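PDB 2PWQ: ubiquitin conjugating enzyme from Plasmodium yoelii, which probably transfers ubiquitin as an E2 conjugating enzyme, carrying it as a thioester on a catalytic cysteine before passing it on to target proteins. Local coordinates for residues H154-F157 / V158-S162. Sequence-based numbering, arbitrary orientation.
Sequences HALF and VKTAS
H154 and V158, L156 and T160, and F157 and A161 pair one turn apart on a continuous alpha helix: V158 N bonds to H154 O at 3.0 Å and A161 N to F157 O at 2.8 Å, whereas the link from K159 N to A155 O is weak at 3.5 Å. L156 O carries two donors. T160 N bonds to L156 O at 2.7 Å, and T160 OG1 reaches L156 O from above its carbonyl plane at 3.2 Å. With chi1 at -62°, OG1 lies beside its own backbone N and reaches back to the preceding turn, which suits a threonine because its hydroxyl can donate to a carbonyl of its own helix. This is the last helix of the E2 (UBC) fold, packed against helix 144-152, and its buried side brings F157 against aromatic rings from elsewhere in the fold, W96 and, edge to face, Y150; the small A161 sets its CB over one face of the F157 ring, offset toward the rim, 4.1 Å from CZ. On the more exposed flank, CG anti to the backbone N (chi1 176°) places the H154 imidazole beside V158, where CE1 lies 3.4 Å from V158 CG2, a methyl that the beta-branch sets beside the V158 backbone N and that meets the ring obliquely.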
loop_
_atom_site.group_PDB
_atom_site.type_symbol
_atom_site.label_atom_id
_atom_site.label_comp_id
_atom_site.label_asym_id
_atom_site.label_seq_id
_atom_site.Cartn_x
_atom_site.Cartn_y
_atom_site.Cartn_z
ATOM N N HIS A 154 1.775 12.188 20.635
ATOM C CA HIS A 154 2.341 11.170 19.801
ATOM C C HIS A 154 2.314 9.840 20.517
ATOM O O HIS A 154 2.109 8.812 19.879
ATOM C CB HIS A 154 3.773 11.531 19.398
ATOM C CG HIS A 154 4.457 10.457 18.614
ATOM N ND1 HIS A 154 5.198 9.454 19.214
ATOM C CD2 HIS A 154 4.487 10.207 17.282
ATOM C CE1 HIS A 154 5.662 8.636 18.284
ATOM N NE2 HIS A 154 5.229 9.056 17.104
ATOM N N ALA A 155 2.481 9.841 21.831
ATOM C CA ALA A 155 2.496 8.572 22.551
ATOM C C ALA A 155 1.112 7.929 22.475
ATOM O O ALA A 155 0.979 6.715 22.669
ATOM C CB ALA A 155 2.863 8.785 23.985
ATOM N N LEU A 156 0.099 8.768 22.233
ATOM C CA LEU A 156 -1.288 8.273 22.100
ATOM C C LEU A 156 -1.423 7.734 20.695
ATOM O O LEU A 156 -1.990 6.659 20.496
ATOM C CB LEU A 156 -2.304 9.393 22.307
ATOM C CG LEU A 156 -3.805 9.081 22.117
ATOM C CD1 LEU A 156 -4.203 7.810 22.870
ATOM C CD2 LEU A 156 -4.660 10.266 22.506
ATOM N N PHE A 157 -0.915 8.486 19.721
ATOM C CA PHE A 157 -0.895 8.013 18.341
ATOM C C PHE A 157 -0.402 6.578 18.259
ATOM O O PHE A 157 -1.021 5.723 17.609
ATOM C CB PHE A 157 -0.029 8.886 17.431
ATOM C CG PHE A 157 0.283 8.225 16.125
ATOM C CD1 PHE A 157 -0.609 8.331 15.057
ATOM C CD2 PHE A 157 1.441 7.424 15.984
ATOM C CE1 PHE A 157 -0.352 7.688 13.858
ATOM C CE2 PHE A 157 1.713 6.765 14.794
ATOM C CZ PHE A 157 0.831 6.905 13.723
ATOM N N VAL A 158 0.716 6.315 18.915
ATOM C CA VAL A 158 1.354 5.020 18.803
ATOM C C VAL A 158 0.368 4.000 19.345
ATOM O O VAL A 158 0.165 2.940 18.757
ATOM C CB VAL A 158 2.725 4.970 19.548
ATOM C CG1 VAL A 158 3.262 3.566 19.602
ATOM C CG2 VAL A 158 3.721 5.915 18.882
ATOM N N LYS A 159 -0.248 4.341 20.469
ATOM C CA LYS A 159 -1.214 3.432 21.101
ATOM C C LYS A 159 -2.463 3.219 20.269
ATOM O O LYS A 159 -2.932 2.089 20.169
ATOM C CB LYS A 159 -1.570 3.871 22.526
ATOM C CG LYS A 159 -0.553 3.382 23.541
ATOM C CD LYS A 159 -0.670 1.894 23.709
ATOM C CE LYS A 159 0.257 1.420 24.780
ATOM N NZ LYS A 159 0.094 -0.042 24.982
ATOM N N THR A 160 -2.987 4.281 19.664
ATOM C CA THR A 160 -4.173 4.164 18.807
ATOM C C THR A 160 -3.864 3.298 17.552
ATOM O O THR A 160 -4.600 2.362 17.208
ATOM C CB THR A 160 -4.663 5.558 18.403
ATOM O OG1 THR A 160 -5.034 6.276 19.581
ATOM C CG2 THR A 160 -5.876 5.489 17.483
ATOM N N ALA A 161 -2.750 3.602 16.902
ATOM C CA ALA A 161 -2.282 2.847 15.741
ATOM C C ALA A 161 -1.998 1.393 16.075
ATOM O O ALA A 161 -2.309 0.507 15.303
ATOM C CB ALA A 161 -1.058 3.535 15.122
ATOM N N SER A 162 -1.427 1.128 17.225
ATOM C CA SER A 162 -1.348 -0.236 17.690
ATOM C C SER A 162 -2.706 -0.991 17.964
ATOM O O SER A 162 -2.855 -2.155 17.571
ATOM C CB SER A 162 -0.457 -0.247 18.924
ATOM O OG SER A 162 -0.273 -1.593 19.390
#